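Local coordinates for protein citryl-spermidine/3,4-dihydroxybenzoyl-citryl-spermidine:spermidine ligase (Bacillus anthracis, PDB 3TO3) that catalyses the ATP-dependent condensation of spermidine with citryl-spermidine intermediates, a step in the biosynthesis of the siderophore petrobactin, at residues Y355-K359 with K360-G364; E372-H375 with H376-E380; A403-K407 with Y408-N412; R415-I418 with Q419-I423; F496-R500 with I501-Q505. All coordinates share one frame; numbering follows the deposited sequence.

In the fold
All five contacts are local, made between neighbours along the chain, and they follow one another in series without nesting or crossing. Contact 1 closes the loop from strand 345-355 to strand 367-371, at the face toward the second subunit. Contact 2 shapes the turn that leaves strand 367-371 for strand 383-386, its centre about 35 Å from that of contact 1. Contact 3 joins helix 402-408 to helix 410-432, and contact 4 lies further along that second helix, their centres about 14 Å apart. Contact 5 leads from strand 497-498 into helix 502-528, a helix that packs against residues of contacts 3 and 4.

Contact 1 (Y355-K359 with K360-G364); sequences YDTNK and KATYG
A water molecule ties D356 to G364: D356 OD2 is hydrogen-bonded to it at 2.8 Å, and the water accepts from the backbone, with G364 N also 2.8 Å away. The carboxylate reaches inward because its CG stands opposite the backbone N (chi1 173°), which carries OD2 across the mouth of the loop. The same oxygen comes obliquely to the ring of Y363, where its nearest neighbour is Y363 CD1 at 4.4 Å. A second water spans the opening less firmly, bonded to Y355 O at 2.9 Å and only weakly to T362 O. The two arms are thus linked through water, a worked case of a loop closed through solvent.

At the far end the chain reverses by a type I beta turn from K360 to Y363, whose own backbone bond is weak. Two threonine hydroxyls approach each other inside the loop, T357 OG1 lying 4.0 Å from T362 OG1. T362 OG1 lies between its backbone N and carbonyl carbon, and there meets the aliphatic base of K359, with K359 CB 3.4 Å from T362 OG1. T357 OG1 accepts a weak bond from K359 N at 3.5 Å on the preceding arm.

Both lysine ends leave the loop for the second subunit, K359 forming a salt bridge with E126 and K360 with D119 of that subunit. Within its own chain the loop joins strand 345-355 to strand 367-371, while D356 and Y363 pack on P315 at the start of helix 315-333.

Contact 2 (E372-H375 with H376-E380); sequences ESVH and HYLGE
Two consecutive backbone bonds wind S373-Y377 through a tight turn, H376 N donating to S373 O at 3.1 Å and Y377 N to V374 O at 3.0 Å. S373 adds an ST turn at the start, its OG accepting from H375 N at 3.3 Å and bonding also to P293.

The turn brings E372 and Y377 together. The phenol donates from Y377 OH to E372 OE1 over a short 2.6 Å, arriving on the syn side of the carboxylate and 22° out of its plane. Acid and ring stand nearly upright to each other, their planes 78° apart, with OE1 at the edge of the ring and in its plane. The glutamate gets there with CG opposite its carbonyl carbon (chi1 -68°) and an extended chain beyond. K348 N donates to the same OE1, so two donors grip this one oxygen. In the modelled conformer of H376, one of two, OE2 lies over a face of the imidazole toward its rim; that approach is therefore less certain.

H375 and L378 pair on the other flank. V374 CG1 covers the centre of one face of the H375 ring, and L378 CD1 comes obliquely to H375 ND1 at 4.0 Å, while H375 NE2 bonds to D151.

The turn follows strand 367-371 and precedes strand 383-386. It lies against strand 345-355, where E372 touches F350 and Y377 rests on I345 and L347.

Contact 3 (A403-K407 with Y408-N412); sequences AWLNK and YGIEN
K407 and Y408 run side by side because their first torsions differ: CG of K407 is opposite the backbone N (chi1 -165°), whereas CG of Y408 is opposite its carbonyl carbon (chi1 -55°). The lysine methylenes are thereby laid over one face of the phenol. K407 CD makes a CH-pi contact 3.9 Å from the centroid of the Y408 ring and 29° off its normal. Beyond this shared stretch both chains head for E449, whose carbonyl oxygen bonds Y408 OH and whose carboxylate forms a long, weak ion pair with the lysine.

At the end of helix 402-408, Y408 N gives an almost straight bond to W404 O at 2.9 Å. G409 N then donates to L405 O, also at 2.9 Å, but with the N-H turned further from the acceptor. Elsewhere, buried L405 meets I410, with L405 CB 4.1 Å from I410 CG1, and both residues pack on Y528 of helix 502-528. N412 looks back from the next helix, its ND2 donating to Y408 O at 3.3 Å.

G409 sits at the join. Its positive phi breaks the helical path, and at these backbone angles a beta carbon would be jammed against the carbonyl oxygen of Y408, in keeping with glycine here. The result is a helix-to-helix link in which one glycine both ends helix 402-408 and N-caps helix 410-432.

Contact 4 (R415-I418 with Q419-I423); sequences RLLI and QKAII
R415 and Q419, one turn apart, carry the flat groups, and these do not stack on one another; each turns its polar end to acidic residues beyond the contact. The guanidinium is held through all three nitrogens, in salt bridges to E411, E541 and E542. The Q419 amide bonds through NE2 to E542 as well, so one carboxylate serves both side chains. Between them it is the aliphatic stem that touches: with Q419 CG opposite the carbonyl carbon (chi1 -65°), it lies 3.2 Å from R415 O, the acceptor that also takes Q419 N.

Further on the helix widens into a pi-type turn. I418 O receives I423 N at 3.0 Å in a bond close to linear (162°), while I422 N and A421 N add two weak ones, the A421 N-H being shared with L417 O. Three branched side chains follow the turn. I418 CD1 meets I422 CD1 at 3.9 Å, and I418 CG2 meets I423 CD1 at 4.1 Å.

Helix 410-432 is wedged here between neighbours: R415, I418 and I423 against helix 532-547, L417 and I422 against helix 502-528, and L416 and A421 against strand 451-457.

Contact 5 (F496-R500 with I501-Q505); sequences FEMDR and IECLQ
M498, a selenomethionine in this crystal, and C503 form the close-packed side, their beta carbons meeting at 3.5 Å from M498 CB to C503 CB. The sulfur beside them belongs to one of two modelled conformers, so its exact position is less certain. C503 is also anchored through its backbone, N donating to R500 O at 3.1 Å. The bond turns the chain toward helix 502-528, and L504 N continues the path by donating to I501 O at 3.0 Å.

The other side, around R500 and E502, is looser and more exposed. R500 CG sits between the backbone N and the carbonyl carbon (chi1 47°), and the chain then bends back toward the helix. One face of the guanidinium is placed over E502 CB, offset toward the rim, with R500 NH2 3.4 Å from E502 CB. The planes of the two flat ends are tilted by only 22°, but the acid oxygen lies well out of the guanidinium plane, so no N-H points at it: R500 NE lies 4.3 Å from E502 OE1, a proximity of opposite charges rather than a salt bridge. R500 NH2 makes its salt bridge with E506, one turn beyond E502.

The segment links strand 497-498 to helix 502-528. Strand 465-467 runs beside it, with M498 and C503 on E465 and L504 on Y467.

Contact 1 (Y355-K359 with K360-G364)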
# COMPACT_ATOMS: atom_id res chain seq x y z
N TYR B 355 -15.86 7.28 15.36
CA TYR B 355 -16.49 5.98 15.22
C TYR B 355 -15.35 4.98 15.33
O TYR B 355 -14.45 4.98 14.50
CB TYR B 355 -17.15 5.89 13.85
CG TYR B 355 -17.85 4.59 13.57
CD1 TYR B 355 -19.19 4.42 13.90
CD2 TYR B 355 -17.19 3.54 12.94
CE1 TYR B 355 -19.86 3.23 13.62
CE2 TYR B 355 -17.85 2.35 12.63
CZ TYR B 355 -19.18 2.20 12.98
OH TYR B 355 -19.83 1.03 12.67
N ASP B 356 -15.37 4.17 16.37
CA ASP B 356 -14.23 3.34 16.74
C ASP B 356 -14.72 1.97 17.09
O ASP B 356 -15.52 1.81 17.99
CB ASP B 356 -13.50 3.93 17.96
CG ASP B 356 -12.39 3.01 18.50
OD1 ASP B 356 -12.14 3.00 19.74
OD2 ASP B 356 -11.76 2.30 17.68
N THR B 357 -14.21 0.96 16.40
CA THR B 357 -14.55 -0.42 16.67
C THR B 357 -13.33 -1.20 17.13
O THR B 357 -12.24 -0.65 17.32
CB THR B 357 -15.12 -1.09 15.41
OG1 THR B 357 -14.14 -1.09 14.36
CG2 THR B 357 -16.36 -0.33 14.94
N ASN B 358 -13.53 -2.49 17.33
CA ASN B 358 -12.44 -3.42 17.60
C ASN B 358 -11.31 -3.30 16.58
O ASN B 358 -10.15 -3.08 16.97
CB ASN B 358 -12.96 -4.87 17.58
CG ASN B 358 -13.49 -5.33 18.94
OD1 ASN B 358 -13.03 -4.87 19.99
ND2 ASN B 358 -14.44 -6.26 18.92
N LYS B 359 -11.66 -3.36 15.30
CA LYS B 359 -10.70 -3.77 14.26
C LYS B 359 -9.38 -3.00 14.37
O LYS B 359 -9.36 -1.77 14.49
CB LYS B 359 -11.29 -3.59 12.86
CG LYS B 359 -12.67 -4.21 12.61
CD LYS B 359 -12.63 -5.32 11.55
CE LYS B 359 -12.08 -4.84 10.22
NZ LYS B 359 -11.03 -5.76 9.68
N LYS B 360 -8.29 -3.76 14.34
CA LYS B 360 -6.93 -3.21 14.37
C LYS B 360 -6.61 -2.40 13.13
O LYS B 360 -5.90 -1.39 13.19
CB LYS B 360 -5.93 -4.36 14.44
CG LYS B 360 -4.47 -3.93 14.51
CD LYS B 360 -3.54 -5.10 14.12
CE LYS B 360 -4.00 -6.44 14.71
NZ LYS B 360 -2.83 -7.35 14.89
N ALA B 361 -7.12 -2.88 11.99
CA ALA B 361 -6.81 -2.32 10.67
C ALA B 361 -7.43 -0.94 10.42
O ALA B 361 -6.90 -0.15 9.67
CB ALA B 361 -7.21 -3.31 9.55
N THR B 362 -8.58 -0.69 11.00
CA THR B 362 -9.26 0.59 10.91
C THR B 362 -9.00 1.50 12.10
O THR B 362 -9.68 2.51 12.28
CB THR B 362 -10.74 0.39 10.67
OG1 THR B 362 -11.26 -0.43 11.71
CG2 THR B 362 -10.93 -0.36 9.33
N TYR B 363 -8.09 1.08 12.98
CA TYR B 363 -7.84 1.84 14.20
C TYR B 363 -7.47 3.29 13.89
O TYR B 363 -6.47 3.55 13.20
CB TYR B 363 -6.67 1.18 14.93
CG TYR B 363 -6.46 1.68 16.35
CD1 TYR B 363 -7.47 1.56 17.31
CD2 TYR B 363 -5.24 2.22 16.75
CE1 TYR B 363 -7.28 2.00 18.61
CE2 TYR B 363 -5.03 2.65 18.05
CZ TYR B 363 -6.06 2.54 18.98
OH TYR B 363 -5.87 2.97 20.26
N GLY B 364 -8.24 4.23 14.45
CA GLY B 364 -8.03 5.65 14.25
C GLY B 364 -8.49 6.27 12.94
O GLY B 364 -8.23 7.45 12.65
O HOH W 1 -12.93 2.95 13.08
O HOH W 2 -10.78 3.56 15.38

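Contact 2 (E372-H375 with H376-E380)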
# COMPACT_ATOMS: atom_id res chain seq x y z
N GLU B 372 -10.66 26.06 16.94
CA GLU B 372 -10.96 27.49 16.73
C GLU B 372 -10.12 28.06 15.59
O GLU B 372 -8.91 27.82 15.52
CB GLU B 372 -10.64 28.34 17.97
CG GLU B 372 -11.51 28.11 19.17
CD GLU B 372 -11.11 29.01 20.34
OE1 GLU B 372 -9.88 29.07 20.66
OE2 GLU B 372 -12.02 29.66 20.93
N SER B 373 -10.75 28.84 14.72
CA SER B 373 -10.03 29.57 13.68
C SER B 373 -9.16 30.64 14.30
O SER B 373 -9.62 31.36 15.17
CB SER B 373 -11.02 30.30 12.77
OG SER B 373 -10.34 30.96 11.73
N VAL B 374 -7.92 30.77 13.85
CA VAL B 374 -7.06 31.85 14.34
C VAL B 374 -7.67 33.24 14.05
O VAL B 374 -7.37 34.22 14.74
CB VAL B 374 -5.65 31.78 13.73
CG1 VAL B 374 -5.66 32.35 12.32
CG2 VAL B 374 -4.69 32.55 14.58
N HIS B 375 -8.53 33.34 13.04
CA HIS B 375 -9.20 34.61 12.74
C HIS B 375 -10.13 35.14 13.82
O HIS B 375 -10.41 36.33 13.86
CB HIS B 375 -9.91 34.55 11.39
CG HIS B 375 -8.98 34.30 10.26
ND1 HIS B 375 -8.12 35.26 9.78
CD2 HIS B 375 -8.72 33.18 9.55
CE1 HIS B 375 -7.39 34.75 8.80
NE2 HIS B 375 -7.74 33.48 8.65
N HIS B 376 -10.62 34.23 14.66
CA HIS B 376 -11.38 34.57 15.86
C HIS B 376 -10.55 35.55 16.70
O HIS B 376 -11.08 36.51 17.24
CB HIS B 376 -11.66 33.27 16.62
CG HIS B 376 -12.45 33.44 17.89
ND1 HIS B 376 -12.10 34.32 18.88
CD2 HIS B 376 -13.56 32.79 18.34
CE1 HIS B 376 -12.97 34.23 19.88
NE2 HIS B 376 -13.86 33.31 19.57
N TYR B 377 -9.25 35.29 16.79
CA TYR B 377 -8.35 36.08 17.64
C TYR B 377 -7.62 37.31 17.08
O TYR B 377 -7.11 38.13 17.84
CB TYR B 377 -7.27 35.16 18.22
CG TYR B 377 -7.80 34.14 19.19
CD1 TYR B 377 -8.08 34.49 20.51
CD2 TYR B 377 -7.99 32.81 18.80
CE1 TYR B 377 -8.55 33.54 21.41
CE2 TYR B 377 -8.45 31.85 19.69
CZ TYR B 377 -8.73 32.22 21.00
OH TYR B 377 -9.20 31.26 21.90
N LEU B 378 -7.54 37.45 15.76
CA LEU B 378 -6.63 38.45 15.20
C LEU B 378 -7.21 39.83 15.28
O LEU B 378 -8.32 40.05 14.84
CB LEU B 378 -6.27 38.13 13.76
CG LEU B 378 -5.38 36.91 13.51
CD1 LEU B 378 -5.10 36.77 12.01
CD2 LEU B 378 -4.07 36.94 14.32
N GLY B 379 -6.45 40.78 15.82
CA GLY B 379 -6.88 42.16 15.87
C GLY B 379 -6.94 42.79 14.49
O GLY B 379 -6.57 42.17 13.50
N GLU B 380 -7.36 44.05 14.43
CA GLU B 380 -7.65 44.66 13.13
C GLU B 380 -6.41 44.91 12.26
O GLU B 380 -6.48 44.76 11.04
CB GLU B 380 -8.49 45.93 13.28
CG GLU B 380 -9.05 46.42 11.95
CD GLU B 380 -10.19 47.42 12.12
OE1 GLU B 380 -11.35 47.06 11.81
OE2 GLU B 380 -9.92 48.57 12.56

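Contact 3 (A403-K407 with Y408-N412)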
# COMPACT_ATOMS: atom_id res chain seq x y z
N ALA B 403 12.45 41.36 4.36
CA ALA B 403 11.96 42.73 4.50
C ALA B 403 11.82 43.12 5.97
O ALA B 403 12.24 44.18 6.36
CB ALA B 403 10.64 42.94 3.76
N TRP B 404 11.25 42.25 6.79
CA TRP B 404 11.11 42.58 8.21
C TRP B 404 12.45 42.88 8.86
O TRP B 404 12.57 43.81 9.66
CB TRP B 404 10.40 41.47 8.99
CG TRP B 404 9.01 41.22 8.52
CD1 TRP B 404 8.25 42.03 7.71
CD2 TRP B 404 8.21 40.07 8.81
NE1 TRP B 404 7.02 41.45 7.49
CE2 TRP B 404 6.97 40.25 8.15
CE3 TRP B 404 8.42 38.91 9.57
CZ2 TRP B 404 5.95 39.31 8.24
CZ3 TRP B 404 7.41 37.98 9.65
CH2 TRP B 404 6.18 38.19 8.99
N LEU B 405 13.45 42.05 8.58
CA LEU B 405 14.74 42.26 9.19
C LEU B 405 15.31 43.63 8.80
O LEU B 405 15.87 44.31 9.65
CB LEU B 405 15.75 41.13 8.89
CG LEU B 405 15.38 39.72 9.34
CD1 LEU B 405 16.43 38.69 8.86
CD2 LEU B 405 15.22 39.69 10.85
N ASN B 406 15.14 44.00 7.53
CA ASN B 406 15.60 45.29 7.04
C ASN B 406 14.89 46.43 7.77
O ASN B 406 15.50 47.45 8.13
CB ASN B 406 15.42 45.42 5.51
CG ASN B 406 16.30 44.45 4.71
OD1 ASN B 406 17.22 43.83 5.24
ND2 ASN B 406 16.01 44.32 3.42
N LYS B 407 13.59 46.25 8.01
CA LYS B 407 12.76 47.28 8.64
C LYS B 407 13.04 47.47 10.13
O LYS B 407 13.19 48.60 10.59
CB LYS B 407 11.26 47.02 8.39
CG LYS B 407 10.34 48.20 8.69
CD LYS B 407 8.88 47.76 8.94
CE LYS B 407 7.90 48.76 8.32
NZ LYS B 407 6.56 48.79 8.97
N TYR B 408 13.04 46.40 10.91
CA TYR B 408 13.24 46.55 12.35
C TYR B 408 14.65 46.37 12.87
O TYR B 408 14.95 46.73 14.02
CB TYR B 408 12.30 45.63 13.12
CG TYR B 408 10.88 45.85 12.73
CD1 TYR B 408 10.24 44.98 11.86
CD2 TYR B 408 10.18 46.93 13.23
CE1 TYR B 408 8.92 45.19 11.50
CE2 TYR B 408 8.87 47.16 12.88
CZ TYR B 408 8.23 46.30 12.01
OH TYR B 408 6.92 46.54 11.66
N GLY B 409 15.53 45.85 12.03
CA GLY B 409 16.86 45.47 12.49
C GLY B 409 16.80 44.05 13.04
O GLY B 409 15.79 43.62 13.56
N ILE B 410 17.90 43.32 12.93
CA ILE B 410 17.92 41.92 13.24
C ILE B 410 17.86 41.67 14.73
O ILE B 410 17.02 40.89 15.20
CB ILE B 410 19.17 41.24 12.67
CG1 ILE B 410 19.12 41.22 11.15
CG2 ILE B 410 19.31 39.82 13.19
CD1 ILE B 410 20.26 40.42 10.51
N GLU B 411 18.75 42.32 15.46
CA GLU B 411 18.78 42.11 16.89
C GLU B 411 17.44 42.52 17.51
O GLU B 411 16.90 41.80 18.33
CB GLU B 411 19.93 42.86 17.57
CG GLU B 411 20.01 42.57 19.07
CD GLU B 411 21.09 43.36 19.81
OE1 GLU B 411 20.98 43.49 21.04
OE2 GLU B 411 22.05 43.86 19.17
N ASN B 412 16.89 43.66 17.10
CA ASN B 412 15.60 44.07 17.67
C ASN B 412 14.48 43.10 17.35
O ASN B 412 13.61 42.86 18.19
CB ASN B 412 15.17 45.46 17.22
CG ASN B 412 16.13 46.52 17.64
OD1 ASN B 412 16.87 46.34 18.62
ND2 ASN B 412 16.16 47.64 16.91

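Contact 4 (R415-I418 with Q419-I423)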
# COMPACT_ATOMS: atom_id res chain seq x y z
N ARG B 415 14.98 39.82 19.44
CA ARG B 415 14.57 40.02 20.82
C ARG B 415 13.04 40.06 20.98
O ARG B 415 12.49 39.38 21.85
CB ARG B 415 15.16 41.29 21.38
CG ARG B 415 16.65 41.24 21.48
CD ARG B 415 17.15 42.44 22.27
NE ARG B 415 18.58 42.33 22.47
CZ ARG B 415 19.14 41.67 23.48
NH1 ARG B 415 18.37 41.07 24.38
NH2 ARG B 415 20.46 41.62 23.60
N LEU B 416 12.36 40.86 20.17
CA LEU B 416 10.89 40.84 20.23
C LEU B 416 10.34 39.45 20.02
O LEU B 416 9.37 39.09 20.67
CB LEU B 416 10.26 41.77 19.23
CG LEU B 416 10.39 43.20 19.69
CD1 LEU B 416 10.51 44.16 18.48
CD2 LEU B 416 9.21 43.51 20.62
N LEU B 417 10.94 38.69 19.11
CA LEU B 417 10.42 37.38 18.77
C LEU B 417 10.51 36.48 19.99
O LEU B 417 9.54 35.85 20.38
CB LEU B 417 11.18 36.75 17.58
CG LEU B 417 10.65 35.35 17.24
CD1 LEU B 417 9.22 35.35 16.60
CD2 LEU B 417 11.65 34.58 16.36
N ILE B 418 11.70 36.43 20.58
CA ILE B 418 11.95 35.64 21.77
C ILE B 418 10.98 36.08 22.89
O ILE B 418 10.36 35.22 23.55
CB ILE B 418 13.40 35.82 22.25
CG1 ILE B 418 14.40 35.43 21.15
CG2 ILE B 418 13.66 35.03 23.48
CD1 ILE B 418 14.18 34.09 20.59
N GLN B 419 10.84 37.39 23.09
CA GLN B 419 10.03 37.92 24.20
C GLN B 419 8.56 37.59 24.07
O GLN B 419 7.91 37.34 25.08
CB GLN B 419 10.19 39.43 24.39
CG GLN B 419 11.56 39.87 24.82
CD GLN B 419 11.59 41.31 25.30
OE1 GLN B 419 10.64 42.07 25.11
NE2 GLN B 419 12.68 41.68 25.96
N LYS B 420 8.04 37.62 22.85
CA LYS B 420 6.63 37.32 22.59
C LYS B 420 6.29 35.89 22.22
O LYS B 420 5.13 35.52 22.23
CB LYS B 420 6.13 38.24 21.48
CG LYS B 420 5.63 39.59 21.95
CD LYS B 420 6.69 40.44 22.61
CE LYS B 420 6.06 41.65 23.32
NZ LYS B 420 6.95 42.19 24.40
N ALA B 421 7.29 35.07 21.93
CA ALA B 421 7.03 33.75 21.37
C ALA B 421 7.62 32.66 22.22
O ALA B 421 6.96 31.67 22.52
CB ALA B 421 7.51 33.61 19.95
N ILE B 422 8.92 32.73 22.42
CA ILE B 422 9.63 31.67 23.11
C ILE B 422 9.43 31.71 24.63
O ILE B 422 9.27 30.68 25.29
CB ILE B 422 11.13 31.68 22.73
CG1 ILE B 422 11.34 30.99 21.38
CG2 ILE B 422 11.99 30.97 23.80
CD1 ILE B 422 11.04 31.85 20.19
N ILE B 423 9.45 32.91 25.19
CA ILE B 423 9.33 33.05 26.63
C ILE B 423 8.04 32.44 27.22
O ILE B 423 8.10 31.78 28.25
CB ILE B 423 9.53 34.52 27.05
CG1 ILE B 423 10.93 34.98 26.62
CG2 ILE B 423 9.31 34.72 28.58
CD1 ILE B 423 12.05 34.14 27.17

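Contact 5 (F496-R500 with I501-Q505)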
# COMPACT_ATOMS: atom_id res chain seq x y z
N PHE B 496 0.83 11.59 28.09
CA PHE B 496 0.72 12.96 28.64
C PHE B 496 1.45 13.20 29.94
O PHE B 496 1.93 14.30 30.18
CB PHE B 496 -0.73 13.31 29.01
CG PHE B 496 -1.67 13.42 27.87
CD1 PHE B 496 -1.31 14.08 26.71
CD2 PHE B 496 -2.94 12.86 27.96
CE1 PHE B 496 -2.20 14.16 25.65
CE2 PHE B 496 -3.82 12.95 26.91
CZ PHE B 496 -3.45 13.59 25.75
N GLU B 497 1.70 12.17 30.73
CA GLU B 497 2.13 12.49 32.07
C GLU B 497 3.44 11.82 32.29
O GLU B 497 3.55 10.62 32.12
CB GLU B 497 1.12 12.06 33.14
CG GLU B 497 1.73 12.14 34.55
CD GLU B 497 0.71 11.98 35.68
OE1 GLU B 497 -0.49 11.75 35.41
OE2 GLU B 497 1.13 12.08 36.86
N MSE B 498 4.45 12.60 32.64
CA MSE B 498 5.77 12.03 32.80
C MSE B 498 6.15 11.99 34.26
O MSE B 498 5.80 12.89 35.02
CB MSE B 498 6.80 12.77 31.95
CG MSE B 498 6.49 12.71 30.44
SE MSE B 498 6.48 10.90 29.61
CE MSE B 498 4.86 11.11 28.54
N ASP B 499 6.82 10.92 34.65
CA ASP B 499 7.23 10.75 36.04
C ASP B 499 8.57 11.41 36.30
O ASP B 499 8.98 11.54 37.45
CB ASP B 499 7.31 9.26 36.40
CG ASP B 499 8.55 8.59 35.82
OD1 ASP B 499 9.23 9.21 34.98
OD2 ASP B 499 8.83 7.43 36.21
N ARG B 500 9.24 11.81 35.22
CA ARG B 500 10.57 12.42 35.33
C ARG B 500 10.56 13.88 34.92
O ARG B 500 9.97 14.27 33.90
CB ARG B 500 11.64 11.60 34.57
CG ARG B 500 11.24 11.20 33.15
CD ARG B 500 12.15 10.10 32.56
NE ARG B 500 13.48 10.57 32.15
CZ ARG B 500 13.73 11.30 31.06
NH1 ARG B 500 12.75 11.68 30.24
NH2 ARG B 500 14.98 11.65 30.78
N ILE B 501 11.20 14.69 35.74
CA ILE B 501 11.27 16.12 35.52
C ILE B 501 12.08 16.47 34.26
O ILE B 501 11.91 17.56 33.67
CB ILE B 501 11.84 16.80 36.76
CG1 ILE B 501 11.79 18.32 36.64
CG2 ILE B 501 13.27 16.32 37.03
CD1 ILE B 501 12.00 18.98 37.99
N GLU B 502 12.94 15.56 33.82
CA GLU B 502 13.72 15.78 32.60
C GLU B 502 12.84 15.88 31.36
O GLU B 502 13.26 16.45 30.35
CB GLU B 502 14.79 14.70 32.38
CG GLU B 502 15.98 14.79 33.34
CD GLU B 502 15.70 14.19 34.72
OE1 GLU B 502 14.62 13.60 34.92
OE2 GLU B 502 16.57 14.32 35.61
N CYS B 503 11.63 15.34 31.45
CA CYS B 503 10.65 15.47 30.36
C CYS B 503 10.54 16.94 29.99
O CYS B 503 10.49 17.30 28.81
CB CYS B 503 9.25 14.92 30.77
SG CYS B 503 7.94 16.12 31.40
N LEU B 504 10.52 17.79 31.00
CA LEU B 504 10.32 19.24 30.76
C LEU B 504 11.54 19.90 30.11
O LEU B 504 11.44 20.67 29.15
CB LEU B 504 9.93 19.99 32.04
CG LEU B 504 8.73 19.51 32.88
CD1 LEU B 504 8.63 20.34 34.16
CD2 LEU B 504 7.43 19.60 32.10
N GLN B 505 12.71 19.59 30.64
CA GLN B 505 13.92 20.11 30.05
C GLN B 505 14.02 19.63 28.60
O GLN B 505 14.28 20.41 27.70
CB GLN B 505 15.12 19.65 30.84
CG GLN B 505 16.45 19.97 30.23
CD GLN B 505 17.44 18.90 30.60
OE1 GLN B 505 17.16 17.72 30.42
NE2 GLN B 505 18.57 19.29 31.16